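Local coordinates for protein endoglucanase (Uncultured bacterium, PDB 3X17) that hydrolyses internal beta-1,4-glucosidic bonds of cellulose, as a family 9 endoglucanase with an N-terminal Ig-like domain, at residues 145-156 with 258-268. Sequence-based numbering, arbitrary orientation.
With ZN (zinc ion), chain C.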
loop_
_atom_site.group_PDB
_atom_site.type_symbol
_atom_site.label_atom_id
_atom_site.label_comp_id
_atom_site.label_asym_id
_atom_site.label_seq_id
_atom_site.Cartn_x
_atom_site.Cartn_y
_atom_site.Cartn_z
ATOM N N HIS A 145 -4.889 23.961 -0.763
ATOM C CA HIS A 145 -6.155 24.196 -0.114
ATOM C C HIS A 145 -5.854 24.886 1.195
ATOM O O HIS A 145 -4.766 24.722 1.743
ATOM C CB HIS A 145 -6.908 22.870 0.116
ATOM C CG HIS A 145 -6.278 21.963 1.139
ATOM N ND1 HIS A 145 -5.728 20.736 0.814
ATOM C CD2 HIS A 145 -6.213 22.056 2.488
ATOM C CE1 HIS A 145 -5.308 20.137 1.919
ATOM N NE2 HIS A 145 -5.573 20.930 2.947
ATOM N N ALA A 146 -6.804 25.678 1.684
ATOM C CA ALA A 146 -6.634 26.368 2.960
ATOM C C ALA A 146 -6.836 25.378 4.100
ATOM O O ALA A 146 -7.150 24.205 3.874
ATOM C CB ALA A 146 -7.655 27.533 3.090
ATOM N N LEU A 147 -6.716 25.861 5.319
ATOM C CA LEU A 147 -6.865 25.056 6.505
ATOM C C LEU A 147 -8.163 24.304 6.520
ATOM O O LEU A 147 -9.196 24.883 6.393
ATOM C CB LEU A 147 -6.827 25.946 7.716
ATOM C CG LEU A 147 -6.246 25.454 9.022
ATOM C CD1 LEU A 147 -6.889 26.077 10.184
ATOM C CD2 LEU A 147 -6.252 24.006 9.141
ATOM N N ASP A 148 -8.104 23.003 6.708
ATOM C CA ASP A 148 -9.318 22.171 6.698
ATOM C C ASP A 148 -9.542 21.512 8.047
ATOM O O ASP A 148 -8.589 21.057 8.693
ATOM C CB ASP A 148 -9.175 21.078 5.639
ATOM C CG ASP A 148 -7.889 20.255 5.821
ATOM O OD1 ASP A 148 -6.802 20.857 5.994
ATOM O OD2 ASP A 148 -7.973 19.006 5.841
ATOM N N HIS A 149 -10.803 21.333 8.416
ATOM C CA HIS A 149 -11.141 20.380 9.460
ATOM C C HIS A 149 -10.357 20.738 10.706
ATOM O O HIS A 149 -10.014 19.873 11.526
ATOM C CB HIS A 149 -10.813 18.938 9.021
ATOM C CG HIS A 149 -11.611 18.479 7.836
ATOM N ND1 HIS A 149 -11.026 18.038 6.671
ATOM C CD2 HIS A 149 -12.951 18.465 7.613
ATOM C CE1 HIS A 149 -11.966 17.726 5.792
ATOM N NE2 HIS A 149 -13.144 17.988 6.335
ATOM N N HIS A 150 -10.211 22.037 10.921
ATOM C CA HIS A 150 -9.640 22.526 12.165
ATOM C C HIS A 150 -10.526 22.297 13.394
ATOM O O HIS A 150 -10.075 22.504 14.529
ATOM C CB HIS A 150 -9.273 24.005 12.058
ATOM C CG HIS A 150 -8.366 24.471 13.155
ATOM N ND1 HIS A 150 -8.828 25.145 14.267
ATOM C CD2 HIS A 150 -7.046 24.261 13.366
ATOM C CE1 HIS A 150 -7.811 25.417 15.067
ATOM N NE2 HIS A 150 -6.720 24.884 14.546
ATOM N N GLU A 151 -11.778 21.884 13.182
ATOM C CA GLU A 151 -12.656 21.581 14.330
ATOM C C GLU A 151 -12.734 20.101 14.716
ATOM O O GLU A 151 -13.639 19.699 15.450
ATOM C CB GLU A 151 -14.063 22.185 14.127
ATOM C CG GLU A 151 -14.086 23.711 13.958
ATOM C CD GLU A 151 -13.333 24.431 15.082
ATOM O OE1 GLU A 151 -13.622 24.134 16.262
ATOM O OE2 GLU A 151 -12.443 25.267 14.788
ATOM N N ASP A 152 -11.804 19.280 14.228
ATOM C CA ASP A 152 -11.854 17.818 14.481
ATOM C C ASP A 152 -11.490 17.581 15.948
ATOM O O ASP A 152 -10.403 17.980 16.360
ATOM C CB ASP A 152 -10.804 17.084 13.612
ATOM C CG ASP A 152 -11.192 16.977 12.134
ATOM O OD1 ASP A 152 -12.326 17.351 11.758
ATOM O OD2 ASP A 152 -10.343 16.510 11.326
ATOM N N GLY A 153 -12.324 16.913 16.750
ATOM C CA GLY A 153 -13.740 16.683 16.505
ATOM C C GLY A 153 -14.464 16.438 17.825
ATOM O O GLY A 153 -13.890 16.572 18.905
ATOM N N TYR A 154 -15.740 16.110 17.746
ATOM C CA TYR A 154 -16.598 16.049 18.932
ATOM C C TYR A 154 -16.915 14.593 19.242
ATOM O O TYR A 154 -17.262 13.828 18.340
ATOM C CB TYR A 154 -17.907 16.822 18.659
ATOM C CG TYR A 154 -17.672 18.308 18.519
ATOM C CD1 TYR A 154 -17.239 18.852 17.309
ATOM C CD2 TYR A 154 -17.672 19.137 19.645
ATOM C CE1 TYR A 154 -16.999 20.215 17.180
ATOM C CE2 TYR A 154 -17.415 20.491 19.532
ATOM C CZ TYR A 154 -17.051 21.022 18.311
ATOM O OH TYR A 154 -16.738 22.364 18.227
ATOM N N VAL A 155 -16.855 14.227 20.511
ATOM C CA VAL A 155 -17.097 12.842 20.916
ATOM C C VAL A 155 -18.518 12.423 20.591
ATOM O O VAL A 155 -19.459 13.087 21.019
ATOM C CB VAL A 155 -16.879 12.662 22.422
ATOM C CG1 VAL A 155 -17.195 11.236 22.821
ATOM C CG2 VAL A 155 -15.437 13.028 22.792
ATOM N N LEU A 156 -18.681 11.309 19.877
ATOM C CA LEU A 156 -20.004 10.860 19.492
ATOM C C LEU A 156 -20.814 10.236 20.629
ATOM O O LEU A 156 -21.959 10.612 20.819
ATOM C CB LEU A 156 -19.972 9.939 18.274
ATOM C CG LEU A 156 -21.374 9.507 17.802
ATOM C CD1 LEU A 156 -22.165 10.725 17.317
ATOM C CD2 LEU A 156 -21.300 8.478 16.689
ATOM N N PRO A 258 -11.507 20.325 0.902
ATOM C CA PRO A 258 -11.628 19.933 2.306
ATOM C C PRO A 258 -12.009 21.107 3.201
ATOM O O PRO A 258 -12.625 20.893 4.244
ATOM C CB PRO A 258 -10.230 19.415 2.660
ATOM C CG PRO A 258 -9.324 20.007 1.679
ATOM C CD PRO A 258 -10.124 20.196 0.403
ATOM N N GLU A 259 -11.601 22.320 2.824
ATOM C CA GLU A 259 -11.945 23.511 3.604
ATOM C C GLU A 259 -13.400 23.892 3.413
ATOM O O GLU A 259 -13.946 24.635 4.205
ATOM C CB GLU A 259 -11.077 24.723 3.237
ATOM C CG GLU A 259 -9.732 24.406 2.627
ATOM C CD GLU A 259 -9.822 24.113 1.141
ATOM O OE1 GLU A 259 -10.068 22.941 0.832
ATOM O OE2 GLU A 259 -9.603 25.020 0.299
ATOM N N GLN A 260 -14.020 23.406 2.347
ATOM C CA GLN A 260 -15.462 23.574 2.206
ATOM C C GLN A 260 -16.271 22.546 3.012
ATOM O O GLN A 260 -17.493 22.697 3.167
ATOM C CB GLN A 260 -15.872 23.578 0.737
ATOM C CG GLN A 260 -15.230 24.712 -0.063
ATOM C CD GLN A 260 -15.586 24.675 -1.553
ATOM O OE1 GLN A 260 -15.804 25.719 -2.165
ATOM N NE2 GLN A 260 -15.603 23.473 -2.149
ATOM N N ASP A 261 -15.599 21.503 3.518
ATOM C CA ASP A 261 -16.308 20.418 4.201
ATOM C C ASP A 261 -16.440 20.809 5.653
ATOM O O ASP A 261 -15.583 20.496 6.478
ATOM C CB ASP A 261 -15.569 19.076 4.066
ATOM C CG ASP A 261 -16.305 17.929 4.763
ATOM O OD1 ASP A 261 -17.535 17.838 4.624
ATOM O OD2 ASP A 261 -15.651 17.092 5.429
ATOM N N VAL A 262 -17.462 21.600 5.941
ATOM C CA VAL A 262 -17.479 22.393 7.157
ATOM C C VAL A 262 -18.485 21.795 8.154
ATOM O O VAL A 262 -18.600 22.242 9.295
ATOM C CB VAL A 262 -17.741 23.891 6.795
ATOM C CG1 VAL A 262 -19.226 24.247 6.842
ATOM C CG2 VAL A 262 -16.886 24.809 7.627
ATOM N N GLN A 263 -19.096 20.675 7.771
ATOM C CA GLN A 263 -19.926 19.917 8.701
ATOM C C GLN A 263 -19.179 19.565 10.007
ATOM O O GLN A 263 -17.952 19.496 10.039
ATOM C CB GLN A 263 -20.489 18.661 8.035
ATOM C CG GLN A 263 -19.410 17.642 7.648
ATOM C CD GLN A 263 -19.991 16.344 7.153
ATOM O OE1 GLN A 263 -20.916 15.791 7.752
ATOM N NE2 GLN A 263 -19.446 15.835 6.051
ATOM N N ARG A 264 -19.924 19.384 11.092
ATOM C CA ARG A 264 -19.306 19.013 12.339
ATOM C C ARG A 264 -18.734 17.611 12.145
ATOM O O ARG A 264 -19.323 16.797 11.412
ATOM C CB ARG A 264 -20.352 19.000 13.447
ATOM C CG ARG A 264 -19.842 18.425 14.759
ATOM C CD ARG A 264 -20.721 18.841 15.907
ATOM N NE ARG A 264 -20.447 20.223 16.249
ATOM C CZ ARG A 264 -20.652 20.743 17.450
ATOM N NH1 ARG A 264 -21.155 20.002 18.425
ATOM N NH2 ARG A 264 -20.351 22.007 17.666
ATOM N N ARG A 265 -17.568 17.346 12.738
ATOM C CA ARG A 265 -16.962 16.014 12.653
ATOM C C ARG A 265 -16.849 15.375 14.024
ATOM O O ARG A 265 -16.536 16.051 15.003
ATOM C CB ARG A 265 -15.590 16.071 11.985
ATOM C CG ARG A 265 -15.626 16.763 10.628
ATOM C CD ARG A 265 -14.993 15.915 9.549
ATOM N NE ARG A 265 -13.538 15.786 9.717
ATOM C CZ ARG A 265 -12.777 15.149 8.835
ATOM N NH1 ARG A 265 -13.348 14.601 7.772
ATOM N NH2 ARG A 265 -11.468 15.112 8.963
ATOM N N TYR A 266 -17.075 14.065 14.061
ATOM C CA TYR A 266 -17.272 13.310 15.295
ATOM C C TYR A 266 -16.208 12.249 15.478
ATOM O O TYR A 266 -15.693 11.687 14.510
ATOM C CB TYR A 266 -18.640 12.625 15.320
ATOM C CG TYR A 266 -19.783 13.604 15.412
ATOM C CD1 TYR A 266 -20.164 14.157 16.635
ATOM C CD2 TYR A 266 -20.431 14.033 14.262
ATOM C CE1 TYR A 266 -21.202 15.090 16.705
ATOM C CE2 TYR A 266 -21.441 14.982 14.317
ATOM C CZ TYR A 266 -21.835 15.493 15.537
ATOM O OH TYR A 266 -22.837 16.433 15.551
ATOM N N VAL A 267 -15.885 11.997 16.737
ATOM C CA VAL A 267 -14.901 10.993 17.106
ATOM C C VAL A 267 -15.686 9.778 17.555
ATOM O O VAL A 267 -16.470 9.854 18.495
ATOM C CB VAL A 267 -14.031 11.512 18.267
ATOM C CG1 VAL A 267 -13.088 10.429 18.789
ATOM C CG2 VAL A 267 -13.285 12.760 17.812
ATOM N N TYR A 268 -15.581 8.707 16.781
ATOM C CA TYR A 268 -16.376 7.505 17.011
ATOM C C TYR A 268 -15.750 6.640 18.105
ATOM O O TYR A 268 -14.608 6.873 18.508
ATOM C CB TYR A 268 -16.522 6.742 15.699
ATOM C CG TYR A 268 -17.443 7.442 14.710
ATOM C CD1 TYR A 268 -17.037 8.600 14.060
ATOM C CD2 TYR A 268 -18.773 7.050 14.576
ATOM C CE1 TYR A 268 -17.868 9.260 13.201
ATOM C CE2 TYR A 268 -19.620 7.713 13.710
ATOM C CZ TYR A 268 -19.157 8.811 13.029
ATOM O OH TYR A 268 -19.993 9.508 12.207
HETATM ZN ZN ZN C . -9.007 17.514 6.465
HETATM O O HOH W 1 -12.908 22.040 6.799
HETATM O O HOH W 2 -16.023 19.635 13.719
#
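Arg265, His149 and Tyr154 carry this contact, which illustrates how one arginine can serve a metal ligand and a carboxylate at once. The Arg265 guanidinium lies flat on one face of the His149 imidazole, centres 3.6 Å apart and planes 11° apart. Within its own plane it grips Asp152 side-on in a two-bond salt bridge: Arg265 NE donates to Asp152 OD1 at 2.8 Å, and Arg265 NH2 to Asp152 OD2 at 3.0 Å. With an alanine here, that face of His149 would probably lose its cover and Asp152, though still paired with Lys182, both bonds to the guanidinium. The opposite face meets Pro258 O. His149 CG lies anti to the carbonyl carbon (chi1 -63°), carrying the ring toward 258-268; turned about chi2, His149 gives ND1 to zinc at 2.1 Å and NE2 to the anti side of Asp261 OD2 at 2.8 Å. Together these fix the ring's rotation, and the carboxylate probably makes the imidazole a stronger zinc donor. Asp148 OD2, Cys132 and His175 complete the site. Farther along, the Arg264 side chain bends at chi3 and lays its guanidinium over the Tyr154 ring in a cation-pi stack, Arg264 CZ 3.6 Å from the ring centroid. Three backbone hydrogen bonds join the parallel strands: Tyr154 N to Arg265 O, Val267 N to Tyr154 O and Leu156 N to Val267 O. The contact thus ties a zinc site to a small mixed sheet on the (alpha/alpha)6-barrel domain; strand 154-155 edges it beside 265-271, whose other neighbour, 243-249, packs Leu247 against Arg265 and Val267, while Leu495 of helix 494-499 touches His145 and Pro258.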